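Local coordinates for cell wall binding protein cwp8 (Peptoclostridium difficile, PDB 5J6Q) that probably anchors itself noncovalently to the cell wall of the bacterium through three CWB2 modules, as a surface protein associated with the S-layer, at residues Ala327-Ala332 against Arg436-Gly441; Gly372-Val377 against Val393-Gly398; Phe420-Asn425 against Ile444-Asn449; Leu458-Glu463 against Val482-Asn487; Glu463-Gly468 against Glu491-Glu496. One frame throughout, in Å; residues are numbered along the deposited sequence.

Contact 1 (Ala327-Ala332 against Arg436-Gly441); sequences ASAPLA and RAAQFG
Water 1 joins the two helices, donating to P330 O at 2.8 Å and to A438 O at 2.9 Å, so that one molecule serves a carbonyl of each helix. No direct hydrogen bond crosses between 327-332 and 436-441; the rest of the contact is close van der Waals packing of small residues. The backbones come so near that P330 CA lies 3.4 Å from A438 CA, an approach allowed by the short side chains on both sides. The methyl of A438 sits against the peptide of A329, its CB 3.4 Å from A329 O, and also meets the A329 methyl, CB to CB, at 3.8 Å. P330 lays its ring beside the other helix: CB rests 3.8 Å from A437 O, while CD lies over the backbone N and CA of A438. A437 adds its CB more distantly to the proline CD, and the backbone of G441 borders the proline CB. Helix 329-334, from the CWB2 range 288-382, thus meets helix 434-438, from the range 395-478. A third helix, 531-542, closes the junction, with A537 on A329 and A541 on A438, and L412 packs on P330.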
# COMPACT_ATOMS: atom_id res chain seq x y z
N ALA A 327 -22.70 -15.31 -22.13
CA ALA A 327 -22.67 -16.23 -23.31
C ALA A 327 -21.43 -15.90 -24.19
O ALA A 327 -20.93 -16.79 -24.89
CB ALA A 327 -23.94 -16.07 -24.12
N SER A 328 -20.91 -14.64 -24.15
CA SER A 328 -19.73 -14.31 -24.98
C SER A 328 -18.38 -14.84 -24.48
O SER A 328 -17.37 -14.56 -25.15
CB SER A 328 -19.61 -12.81 -25.11
OG SER A 328 -20.77 -12.34 -25.78
N ALA A 329 -18.35 -15.61 -23.37
CA ALA A 329 -17.06 -16.02 -22.82
C ALA A 329 -16.30 -16.99 -23.70
O ALA A 329 -15.10 -16.74 -23.85
CB ALA A 329 -17.24 -16.64 -21.42
N PRO A 330 -16.91 -18.11 -24.22
CA PRO A 330 -16.10 -19.01 -25.08
C PRO A 330 -15.70 -18.27 -26.36
O PRO A 330 -14.74 -18.65 -26.95
CB PRO A 330 -17.02 -20.22 -25.29
CG PRO A 330 -18.37 -19.69 -24.98
CD PRO A 330 -18.19 -18.77 -23.87
N LEU A 331 -16.44 -17.21 -26.75
CA LEU A 331 -16.17 -16.45 -27.93
C LEU A 331 -14.95 -15.57 -27.70
O LEU A 331 -14.03 -15.60 -28.56
CB LEU A 331 -17.37 -15.55 -28.37
CG LEU A 331 -17.01 -14.79 -29.64
CD1 LEU A 331 -16.46 -15.84 -30.69
CD2 LEU A 331 -18.12 -14.06 -30.20
N ALA A 332 -14.92 -14.78 -26.54
CA ALA A 332 -13.73 -13.99 -26.24
C ALA A 332 -12.52 -14.92 -26.05
O ALA A 332 -11.40 -14.53 -26.38
CB ALA A 332 -13.90 -13.15 -24.97
N ARG A 436 -15.78 -22.16 -17.28
CA ARG A 436 -15.67 -23.55 -17.70
C ARG A 436 -15.99 -23.66 -19.17
O ARG A 436 -15.22 -24.34 -19.88
CB ARG A 436 -16.59 -24.41 -16.84
CG ARG A 436 -16.86 -25.76 -17.42
CD ARG A 436 -15.54 -26.54 -17.29
NE ARG A 436 -15.67 -27.88 -17.83
CZ ARG A 436 -14.86 -28.89 -17.49
NH1 ARG A 436 -15.05 -30.09 -18.04
NH2 ARG A 436 -13.86 -28.71 -16.62
N ALA A 437 -17.06 -22.96 -19.63
CA ALA A 437 -17.41 -23.02 -21.02
C ALA A 437 -16.36 -22.35 -21.87
O ALA A 437 -15.97 -22.93 -22.91
CB ALA A 437 -18.73 -22.38 -21.29
N ALA A 438 -15.87 -21.14 -21.46
CA ALA A 438 -14.85 -20.44 -22.20
C ALA A 438 -13.63 -21.35 -22.29
O ALA A 438 -12.93 -21.32 -23.27
CB ALA A 438 -14.43 -19.14 -21.53
N GLN A 439 -13.39 -22.10 -21.25
CA GLN A 439 -12.20 -22.95 -21.18
C GLN A 439 -12.31 -24.20 -22.14
O GLN A 439 -11.32 -24.91 -22.30
CB GLN A 439 -12.04 -23.45 -19.74
CG GLN A 439 -10.74 -24.21 -19.56
CD GLN A 439 -10.62 -24.92 -18.26
OE1 GLN A 439 -10.00 -26.01 -18.17
NE2 GLN A 439 -11.14 -24.36 -17.21
N PHE A 440 -13.48 -24.44 -22.76
CA PHE A 440 -13.62 -25.64 -23.57
C PHE A 440 -14.35 -25.39 -24.86
O PHE A 440 -14.77 -26.36 -25.45
CB PHE A 440 -14.38 -26.75 -22.78
CG PHE A 440 -13.55 -27.44 -21.72
CD1 PHE A 440 -13.47 -26.92 -20.45
CD2 PHE A 440 -12.84 -28.58 -22.02
CE1 PHE A 440 -12.68 -27.53 -19.50
CE2 PHE A 440 -12.05 -29.19 -21.05
CZ PHE A 440 -11.98 -28.65 -19.79
N GLY A 441 -14.52 -24.14 -25.32
CA GLY A 441 -15.21 -23.94 -26.59
C GLY A 441 -16.69 -24.33 -26.53
O GLY A 441 -17.37 -24.37 -27.56
O HOH W 1 -13.55 -21.02 -26.04

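Contact 2 (Gly372-Val377 against Val393-Gly398); sequences GGESKV and VERVSG
R395 reaches from the edge strand into the loop 372-377 and is held there by backbone carbonyls. Its CB points at the loop, and with CG anti to the backbone N (chi1 -160°) the chain runs on past G372, whose O lies 3.8 Å from CG and 3.3 Å from CD. A bend at chi3 (-76°) then turns the guanidinium toward the carbonyls. NE stays farther from G372 O and has its hydrogen-bond partner elsewhere. At the tip, NH1 and NH2 both grip V377 O end-on, at 2.6 Å for NH1 and 2.7 Å for NH2, with that oxygen almost exactly in the guanidinium plane. NH2 also donates to G372 O at 3.1 Å, this time from above the carbonyl plane rather than along a lone pair. Over one face of the group, toward its rim, lies E374 CG, 3.9 Å from R395 CZ. The E374 carboxylate does not touch the guanidinium; NH1 forms a salt bridge with E382. G373 O, near the guanidinium edge, accepts from K376 N and V377 N, bonds that curl the loop back on itself. Beside this, G372 N bonds to V396 O at 3.2 Å, and S397 packs its CB near G372 O. The loop opens the crossover of a beta-alpha-beta unit, strand 367-371, helix 379-386 and strand 392-396, the last an edge of its four-stranded parallel sheet, with helix 401-410 packed on V396 and S397.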
# COMPACT_ATOMS: atom_id res chain seq x y z
N GLY A 372 -25.26 -8.36 -29.35
CA GLY A 372 -26.49 -7.70 -28.94
C GLY A 372 -27.03 -6.78 -30.03
O GLY A 372 -26.34 -6.48 -31.02
N GLY A 373 -28.27 -6.34 -29.84
CA GLY A 373 -28.91 -5.47 -30.81
C GLY A 373 -28.49 -4.04 -30.58
O GLY A 373 -27.65 -3.78 -29.73
N GLU A 374 -29.08 -3.11 -31.34
CA GLU A 374 -28.77 -1.70 -31.26
C GLU A 374 -29.36 -1.15 -29.98
O GLU A 374 -29.12 -0.02 -29.61
CB GLU A 374 -29.30 -1.00 -32.51
CG GLU A 374 -28.85 -1.75 -33.75
CD GLU A 374 -29.50 -1.26 -35.03
OE1 GLU A 374 -29.12 -1.79 -36.10
OE2 GLU A 374 -30.37 -0.36 -34.96
N SER A 375 -30.15 -1.98 -29.32
CA SER A 375 -30.78 -1.70 -28.03
C SER A 375 -29.71 -1.76 -26.92
O SER A 375 -29.94 -1.31 -25.81
CB SER A 375 -31.84 -2.76 -27.76
OG SER A 375 -31.87 -3.71 -28.83
N LYS A 376 -28.55 -2.32 -27.24
CA LYS A 376 -27.41 -2.50 -26.34
C LYS A 376 -26.26 -1.62 -26.84
O LYS A 376 -25.70 -0.85 -26.08
CB LYS A 376 -26.98 -3.97 -26.31
CG LYS A 376 -27.74 -4.85 -25.30
CD LYS A 376 -29.20 -4.44 -25.12
CE LYS A 376 -29.61 -4.41 -23.67
NZ LYS A 376 -29.54 -3.03 -23.09
N VAL A 377 -25.92 -1.76 -28.13
CA VAL A 377 -24.88 -1.00 -28.79
C VAL A 377 -25.50 -0.41 -30.08
O VAL A 377 -25.73 -1.16 -31.04
CB VAL A 377 -23.66 -1.87 -29.15
CG1 VAL A 377 -22.52 -0.97 -29.61
CG2 VAL A 377 -23.22 -2.74 -27.96
N VAL A 393 -16.02 -4.76 -38.46
CA VAL A 393 -16.88 -4.55 -37.33
C VAL A 393 -18.09 -5.45 -37.69
O VAL A 393 -18.95 -5.02 -38.45
CB VAL A 393 -17.30 -3.07 -37.18
CG1 VAL A 393 -18.16 -2.90 -35.94
CG2 VAL A 393 -16.09 -2.17 -37.09
N GLU A 394 -18.14 -6.68 -37.17
CA GLU A 394 -19.19 -7.65 -37.44
C GLU A 394 -20.19 -7.78 -36.30
O GLU A 394 -19.78 -8.04 -35.15
CB GLU A 394 -18.53 -9.02 -37.69
CG GLU A 394 -19.51 -10.17 -37.80
CD GLU A 394 -18.81 -11.47 -38.16
OE1 GLU A 394 -17.58 -11.58 -37.96
OE2 GLU A 394 -19.50 -12.39 -38.65
N ARG A 395 -21.50 -7.61 -36.57
CA ARG A 395 -22.44 -7.72 -35.47
C ARG A 395 -22.98 -9.14 -35.35
O ARG A 395 -23.32 -9.80 -36.36
CB ARG A 395 -23.56 -6.69 -35.55
CG ARG A 395 -24.18 -6.53 -34.15
CD ARG A 395 -25.40 -5.61 -34.07
NE ARG A 395 -25.00 -4.21 -34.13
CZ ARG A 395 -25.28 -3.29 -33.20
NH1 ARG A 395 -24.93 -2.03 -33.38
NH2 ARG A 395 -25.90 -3.64 -32.08
N VAL A 396 -23.00 -9.61 -34.08
CA VAL A 396 -23.42 -10.95 -33.69
C VAL A 396 -24.67 -10.71 -32.90
O VAL A 396 -24.61 -10.36 -31.70
CB VAL A 396 -22.31 -11.65 -32.84
CG1 VAL A 396 -22.74 -13.05 -32.43
CG2 VAL A 396 -20.99 -11.70 -33.61
N SER A 397 -25.82 -10.91 -33.55
CA SER A 397 -27.07 -10.60 -32.90
C SER A 397 -28.31 -11.24 -33.56
O SER A 397 -28.24 -11.79 -34.68
CB SER A 397 -27.25 -9.10 -32.88
OG SER A 397 -28.25 -8.73 -31.94
N GLY A 398 -29.42 -11.15 -32.81
CA GLY A 398 -30.71 -11.70 -33.21
C GLY A 398 -31.78 -10.81 -32.62
O GLY A 398 -31.46 -9.79 -32.04

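Contact 3 (Phe420-Asn425 against Ile444-Asn449); sequences FVVGGN and IIVTGN
I444 opens the second strand with its side chain on the same face as F420 and V422; chi1 of -74° puts CG1 anti to the carbonyl carbon and leaves CG2 anti to the backbone N, where it meets V422 CG2 at 4.0 Å. I445 follows on the other face, where its CB lies 4.2 Å from V421 CG2. Its backbone serves strand 420-423 twice: I445 N bonds to F420 O at 2.7 Å, nearly straight at 175°, and I445 O receives V422 N at 3.0 Å. V446 returns to the first face and splits its methyls, CG2 against V422 CG2 and CG1 against G424 CA at 3.5 Å, a close approach to a residue that has no side chain. T447 N then bonds to V422 O at 3.0 Å, and T447 CG2 touches V421 CG1 at 3.8 Å. The last carbonyl of the strand, T447 O, takes G424 N in a more bent bond and is also bridged to it by water 2. The two strands run parallel, 32° apart. Strand 444-447 is an edge of the four-stranded sheet, next to 418-423, with 463-467 beyond. Helix 434-438 packs A437 on F420 and I444, while helix 401-410 packs L406 and A409 on I445.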
# COMPACT_ATOMS: atom_id res chain seq x y z
N PHE A 420 -23.81 -25.90 -23.01
CA PHE A 420 -24.50 -25.60 -21.76
C PHE A 420 -25.82 -25.00 -22.03
O PHE A 420 -25.91 -24.21 -22.96
CB PHE A 420 -23.67 -24.57 -20.93
CG PHE A 420 -22.55 -25.27 -20.24
CD1 PHE A 420 -21.25 -25.15 -20.71
CD2 PHE A 420 -22.79 -26.13 -19.18
CE1 PHE A 420 -20.23 -25.87 -20.13
CE2 PHE A 420 -21.76 -26.85 -18.60
CZ PHE A 420 -20.49 -26.72 -19.08
N VAL A 421 -26.84 -25.31 -21.24
CA VAL A 421 -28.17 -24.71 -21.46
C VAL A 421 -28.62 -24.04 -20.24
O VAL A 421 -28.58 -24.61 -19.17
CB VAL A 421 -29.24 -25.76 -21.90
CG1 VAL A 421 -30.65 -25.21 -21.63
CG2 VAL A 421 -29.08 -26.06 -23.38
N VAL A 422 -29.09 -22.80 -20.39
CA VAL A 422 -29.49 -21.97 -19.24
C VAL A 422 -30.73 -21.23 -19.62
O VAL A 422 -31.00 -21.12 -20.82
CB VAL A 422 -28.28 -20.98 -18.90
CG1 VAL A 422 -26.94 -21.77 -18.81
CG2 VAL A 422 -28.15 -19.90 -19.98
N GLY A 423 -31.43 -20.65 -18.66
CA GLY A 423 -32.67 -19.93 -18.99
C GLY A 423 -32.48 -18.45 -19.24
O GLY A 423 -31.55 -17.81 -18.75
N GLY A 424 -33.37 -17.88 -20.02
CA GLY A 424 -33.26 -16.48 -20.36
C GLY A 424 -33.37 -15.62 -19.12
O GLY A 424 -33.02 -14.46 -19.16
N ASN A 425 -33.86 -16.18 -18.04
CA ASN A 425 -33.90 -15.41 -16.79
C ASN A 425 -32.85 -15.95 -15.79
O ASN A 425 -32.90 -15.60 -14.61
CB ASN A 425 -35.31 -15.51 -16.11
CG ASN A 425 -35.66 -16.94 -15.66
OD1 ASN A 425 -34.83 -17.87 -15.77
ND2 ASN A 425 -36.88 -17.21 -15.13
N ILE A 444 -23.01 -21.56 -24.84
CA ILE A 444 -23.92 -21.40 -23.76
C ILE A 444 -25.17 -21.02 -24.46
O ILE A 444 -25.27 -19.91 -24.98
CB ILE A 444 -23.46 -20.27 -22.79
CG1 ILE A 444 -22.25 -20.74 -21.93
CG2 ILE A 444 -24.62 -19.87 -21.92
CD1 ILE A 444 -21.59 -19.52 -21.21
N ILE A 445 -26.14 -21.92 -24.45
CA ILE A 445 -27.36 -21.66 -25.17
C ILE A 445 -28.36 -21.21 -24.17
O ILE A 445 -28.54 -21.86 -23.14
CB ILE A 445 -27.76 -23.00 -25.89
CG1 ILE A 445 -26.63 -23.45 -26.88
CG2 ILE A 445 -29.09 -22.80 -26.61
CD1 ILE A 445 -26.30 -22.34 -27.94
N VAL A 446 -28.99 -20.11 -24.46
CA VAL A 446 -29.99 -19.51 -23.61
C VAL A 446 -31.34 -19.90 -24.25
O VAL A 446 -31.49 -19.71 -25.46
CB VAL A 446 -29.77 -18.01 -23.65
CG1 VAL A 446 -30.81 -17.28 -22.80
CG2 VAL A 446 -28.36 -17.66 -23.19
N THR A 447 -32.34 -20.40 -23.44
CA THR A 447 -33.61 -20.83 -24.02
C THR A 447 -34.83 -20.32 -23.23
O THR A 447 -34.75 -20.02 -22.02
CB THR A 447 -33.62 -22.38 -24.13
OG1 THR A 447 -34.78 -22.78 -24.88
CG2 THR A 447 -33.64 -23.06 -22.75
N GLY A 448 -35.96 -20.20 -23.94
CA GLY A 448 -37.19 -19.75 -23.34
C GLY A 448 -37.89 -21.00 -22.87
O GLY A 448 -37.24 -22.03 -22.70
N ASN A 449 -39.19 -20.92 -22.68
CA ASN A 449 -39.96 -22.07 -22.20
C ASN A 449 -39.83 -23.31 -23.05
O ASN A 449 -39.96 -24.41 -22.54
CB ASN A 449 -41.41 -21.67 -22.07
CG ASN A 449 -41.60 -20.94 -20.79
OD1 ASN A 449 -42.20 -19.86 -20.77
ND2 ASN A 449 -41.05 -21.45 -19.68
O HOH W 2 -36.01 -19.55 -19.82

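Contact 4 (Leu458-Glu463 against Val482-Asn487)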
# COMPACT_ATOMS: atom_id res chain seq x y z
N LEU A 458 -28.06 -27.44 -33.25
CA LEU A 458 -26.68 -27.19 -32.85
C LEU A 458 -26.22 -28.16 -31.77
O LEU A 458 -25.03 -28.43 -31.67
CB LEU A 458 -26.57 -25.75 -32.35
CG LEU A 458 -25.17 -25.15 -32.39
CD1 LEU A 458 -24.49 -25.41 -33.72
CD2 LEU A 458 -25.28 -23.66 -32.17
N LEU A 459 -27.16 -28.69 -30.98
CA LEU A 459 -26.81 -29.58 -29.88
C LEU A 459 -27.11 -31.06 -30.14
O LEU A 459 -26.72 -31.91 -29.34
CB LEU A 459 -27.58 -29.10 -28.64
CG LEU A 459 -27.49 -27.59 -28.41
CD1 LEU A 459 -28.24 -27.19 -27.16
CD2 LEU A 459 -26.04 -27.18 -28.27
N LYS A 460 -27.78 -31.38 -31.26
CA LYS A 460 -28.11 -32.76 -31.59
C LYS A 460 -26.85 -33.58 -31.88
O LYS A 460 -26.26 -33.46 -32.95
CB LYS A 460 -29.04 -32.81 -32.82
CG LYS A 460 -29.46 -34.23 -33.19
CD LYS A 460 -30.30 -34.24 -34.45
CE LYS A 460 -30.58 -35.66 -34.90
NZ LYS A 460 -31.12 -35.70 -36.28
N GLY A 461 -26.44 -34.41 -30.91
CA GLY A 461 -25.27 -35.25 -31.10
C GLY A 461 -24.18 -34.95 -30.09
O GLY A 461 -23.30 -35.78 -29.84
N LYS A 462 -24.24 -33.77 -29.50
CA LYS A 462 -23.24 -33.36 -28.52
C LYS A 462 -23.74 -33.59 -27.09
O LYS A 462 -24.95 -33.72 -26.87
CB LYS A 462 -22.86 -31.88 -28.71
CG LYS A 462 -23.27 -31.31 -30.07
CD LYS A 462 -22.11 -30.58 -30.73
CE LYS A 462 -22.30 -30.45 -32.23
NZ LYS A 462 -22.15 -29.04 -32.69
N GLU A 463 -22.82 -33.67 -26.12
CA GLU A 463 -23.17 -33.84 -24.71
C GLU A 463 -23.52 -32.48 -24.08
O GLU A 463 -22.74 -31.53 -24.16
CB GLU A 463 -22.01 -34.50 -23.96
CG GLU A 463 -21.69 -35.88 -24.50
CD GLU A 463 -20.83 -36.69 -23.56
OE1 GLU A 463 -20.93 -36.49 -22.33
OE2 GLU A 463 -20.04 -37.52 -24.05
N VAL A 482 -32.32 -34.57 -23.46
CA VAL A 482 -31.93 -35.96 -23.25
C VAL A 482 -32.12 -36.72 -24.57
O VAL A 482 -31.36 -37.64 -24.88
CB VAL A 482 -32.80 -36.56 -22.12
CG1 VAL A 482 -32.44 -38.02 -21.88
CG2 VAL A 482 -32.62 -35.75 -20.84
N ASP A 483 -33.13 -36.32 -25.35
CA ASP A 483 -33.44 -36.91 -26.65
C ASP A 483 -32.32 -36.64 -27.68
O ASP A 483 -31.87 -37.58 -28.34
CB ASP A 483 -34.76 -36.32 -27.18
CG ASP A 483 -35.29 -37.03 -28.41
OD1 ASP A 483 -36.05 -38.01 -28.25
OD2 ASP A 483 -34.95 -36.60 -29.53
N ILE A 484 -31.86 -35.38 -27.80
CA ILE A 484 -30.82 -35.03 -28.76
C ILE A 484 -29.40 -35.21 -28.20
O ILE A 484 -28.43 -34.98 -28.91
CB ILE A 484 -31.05 -33.58 -29.24
CG1 ILE A 484 -30.96 -32.59 -28.05
CG2 ILE A 484 -32.42 -33.49 -29.91
CD1 ILE A 484 -31.08 -31.13 -28.48
N ASP A 485 -29.29 -35.60 -26.93
CA ASP A 485 -28.00 -35.83 -26.28
C ASP A 485 -27.33 -37.09 -26.84
O ASP A 485 -28.02 -38.01 -27.29
CB ASP A 485 -28.19 -35.96 -24.76
CG ASP A 485 -26.88 -36.05 -24.01
OD1 ASP A 485 -26.28 -34.99 -23.74
OD2 ASP A 485 -26.45 -37.19 -23.71
N LEU A 486 -26.00 -37.15 -26.79
CA LEU A 486 -25.22 -38.27 -27.31
C LEU A 486 -25.41 -39.56 -26.51
O LEU A 486 -25.68 -40.61 -27.09
CB LEU A 486 -23.74 -37.88 -27.32
CG LEU A 486 -22.79 -38.96 -27.84
CD1 LEU A 486 -23.08 -39.24 -29.30
CD2 LEU A 486 -21.36 -38.51 -27.68
N ASN A 487 -25.27 -39.48 -25.19
CA ASN A 487 -25.38 -40.64 -24.32
C ASN A 487 -26.77 -40.78 -23.69
O ASN A 487 -26.95 -41.59 -22.78
CB ASN A 487 -24.33 -40.56 -23.22
CG ASN A 487 -22.93 -40.79 -23.73
OD1 ASN A 487 -22.47 -41.93 -23.79
ND2 ASN A 487 -22.19 -39.76 -24.14
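I484 packs tightly against the end of helix 453-459: its CD1 meets L459 CB at 4.0 Å, and its CB lies 3.9 Å from K460 CA. Chi1 of I484 (62°) sets CG1 between the backbone N and the carbonyl carbon, which carries CD1 toward L459. Behind this pair L464 and L451 touch I484, and A419 and V421 touch L459, closing the buried side. One hydrogen bond crosses the contact, G461 N to I484 O at 2.9 Å. That amide belongs to a type II turn from L459 to K462, closed by K462 N to L459 O, with glycine in its third position, where the backbone takes a positive phi. The turn ends helix 453-459 and leads into strand 463-467, while I484 is the last residue of helix 475-484, so the carbonyl at one helix end is satisfied by the turn following the other. D485 lies on the buried side too, its OD1 accepting L464 N and its OD2 accepting K489 N. The solvent side is made by the exposed G461, L486 and N487, and no hydrogen bond joins their side chains across it, though L486 CB still touches G461 O at 3.3 Å. N487 ND2 comes 3.1 Å from E463 OE2, but the angle is too poor for a hydrogen bond; the carboxylate makes its salt bridge with K417.

Contact 5 (Glu463-Gly468 against Glu491-Glu496); sequences ELEIVG and ERLAGE
R492 NH2 donates to G468 O at 2.9 Å, tilted from the carbonyl plane, and beside it the two strands take turns as donor and acceptor. I466 N bonds to E491 O at 3.0 Å and is straight at 179°; L493 N to I466 O follows, and then G468 N to L493 O at 3.1 Å, in parallel pairing. On the face of I466, the side chain of R492 passes G468 O with its CG and bends at chi3 (-54°), which brings the guanidinium round to that oxygen, with I466 CG2 over one face, toward its rim. A494 CB also packs on G468 O, at 3.4 Å. On the face of V467, E465 and E491 lie side by side and point the same way. E465 OE1 comes 3.1 Å from E491 CB and 3.4 Å from L493 CD1, and stands 4.0 Å from E491 OE2 with the carboxylate planes strongly turned against each other. This like-charge pair is probably eased by K508, which forms a salt bridge with E491 and a long, weak ion pair with E465.

Farther out, R492 NH1 is fixed by a salt bridge to E478 and a hydrogen bond to V473 O, so helix 475-484 helps hold the guanidinium at its carbonyl. L493 is backed by K504 and V505 of helix 498-509, and V467 by T501. Strand 463-467, helix 475-484 and strand 491-493 form a beta-alpha-beta unit, whose crossover sets the two strands parallel at one edge of a four-stranded sheet in a Toprim-like fold.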
# COMPACT_ATOMS: atom_id res chain seq x y z
N GLU A 463 -22.82 -33.67 -26.12
CA GLU A 463 -23.17 -33.84 -24.71
C GLU A 463 -23.52 -32.48 -24.08
O GLU A 463 -22.74 -31.53 -24.16
CB GLU A 463 -22.01 -34.50 -23.96
CG GLU A 463 -21.69 -35.88 -24.50
CD GLU A 463 -20.83 -36.69 -23.56
OE1 GLU A 463 -20.93 -36.49 -22.33
OE2 GLU A 463 -20.04 -37.52 -24.05
N LEU A 464 -24.69 -32.41 -23.44
CA LEU A 464 -25.24 -31.20 -22.88
C LEU A 464 -25.34 -31.19 -21.34
O LEU A 464 -25.42 -32.23 -20.69
CB LEU A 464 -26.64 -30.99 -23.51
CG LEU A 464 -26.64 -31.03 -25.05
CD1 LEU A 464 -28.03 -31.36 -25.64
CD2 LEU A 464 -26.15 -29.69 -25.55
N GLU A 465 -25.32 -30.00 -20.76
CA GLU A 465 -25.43 -29.83 -19.30
C GLU A 465 -26.34 -28.64 -19.07
O GLU A 465 -26.25 -27.64 -19.80
CB GLU A 465 -24.05 -29.62 -18.66
CG GLU A 465 -24.09 -29.43 -17.15
CD GLU A 465 -23.58 -30.65 -16.36
OE1 GLU A 465 -24.35 -31.15 -15.52
OE2 GLU A 465 -22.43 -31.09 -16.55
N ILE A 466 -27.25 -28.75 -18.12
CA ILE A 466 -28.16 -27.66 -17.80
C ILE A 466 -27.72 -26.96 -16.52
O ILE A 466 -27.32 -27.66 -15.58
CB ILE A 466 -29.59 -28.20 -17.66
CG1 ILE A 466 -29.93 -29.13 -18.84
CG2 ILE A 466 -30.55 -27.01 -17.61
CD1 ILE A 466 -31.40 -29.58 -18.89
N VAL A 467 -27.82 -25.62 -16.47
CA VAL A 467 -27.42 -24.82 -15.31
C VAL A 467 -28.63 -23.95 -14.96
O VAL A 467 -28.98 -23.03 -15.69
CB VAL A 467 -26.12 -23.98 -15.55
CG1 VAL A 467 -25.76 -23.18 -14.28
CG2 VAL A 467 -24.94 -24.90 -15.89
N GLY A 468 -29.27 -24.23 -13.82
CA GLY A 468 -30.47 -23.50 -13.42
C GLY A 468 -31.52 -24.53 -13.00
O GLY A 468 -31.46 -25.69 -13.41
N GLU A 491 -27.23 -34.00 -17.18
CA GLU A 491 -27.21 -33.60 -15.79
C GLU A 491 -27.62 -32.12 -15.67
O GLU A 491 -27.43 -31.33 -16.60
CB GLU A 491 -25.81 -33.81 -15.20
CG GLU A 491 -25.72 -33.59 -13.70
CD GLU A 491 -24.33 -33.88 -13.15
OE1 GLU A 491 -23.99 -33.33 -12.08
OE2 GLU A 491 -23.59 -34.65 -13.79
N ARG A 492 -28.20 -31.77 -14.52
CA ARG A 492 -28.62 -30.43 -14.20
C ARG A 492 -27.87 -29.99 -12.92
O ARG A 492 -27.90 -30.71 -11.93
CB ARG A 492 -30.15 -30.43 -13.98
CG ARG A 492 -30.69 -29.20 -13.25
CD ARG A 492 -32.20 -29.34 -12.96
NE ARG A 492 -33.03 -29.64 -14.14
CZ ARG A 492 -33.64 -28.71 -14.89
NH1 ARG A 492 -34.40 -29.07 -15.92
NH2 ARG A 492 -33.49 -27.42 -14.60
N LEU A 493 -27.17 -28.87 -12.96
CA LEU A 493 -26.50 -28.28 -11.79
C LEU A 493 -27.49 -27.15 -11.34
O LEU A 493 -27.65 -26.19 -12.08
CB LEU A 493 -25.10 -27.67 -12.15
CG LEU A 493 -23.89 -28.51 -11.75
CD1 LEU A 493 -23.89 -29.93 -12.34
CD2 LEU A 493 -22.69 -27.80 -12.26
N ALA A 494 -28.11 -27.25 -10.15
CA ALA A 494 -29.08 -26.28 -9.72
C ALA A 494 -29.16 -26.22 -8.21
O ALA A 494 -29.51 -27.21 -7.60
CB ALA A 494 -30.45 -26.68 -10.29
N GLY A 495 -28.79 -25.09 -7.60
CA GLY A 495 -28.93 -24.96 -6.16
C GLY A 495 -30.17 -24.12 -5.88
O GLY A 495 -30.74 -23.55 -6.78
N GLU A 496 -30.57 -24.04 -4.62
CA GLU A 496 -31.70 -23.25 -4.18
C GLU A 496 -31.52 -21.77 -4.56
O GLU A 496 -32.50 -21.08 -4.81
CB GLU A 496 -31.81 -23.37 -2.64
CG GLU A 496 -32.87 -22.47 -2.02
CD GLU A 496 -32.73 -22.36 -0.51
OE1 GLU A 496 -32.77 -21.23 0.00
OE2 GLU A 496 -32.59 -23.42 0.15

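Contacts 3 and 5 lie in one four-stranded parallel sheet, where strands 418-423 and 463-467 are bonded neighbours through V421; each adds an edge strand with alternating backbone bonds. Contact 4 lies beside the same sheet, where helices 453-459 and 475-484 end, sharing E463 with contact 5 and packing L459 on V421 and I445 of contact 3; it is half exposed, and a single backbone bond crosses it. Contact 2 belongs to a separate sheet, yet resembles contact 5 in placing an edge-strand arginine on backbone carbonyl oxygen just after the neighbouring strand. Contact 1 is buried but bonds only through water, joining two CWB2 ranges by small side chains; its A437 packs on F420 and I444 of contact 3.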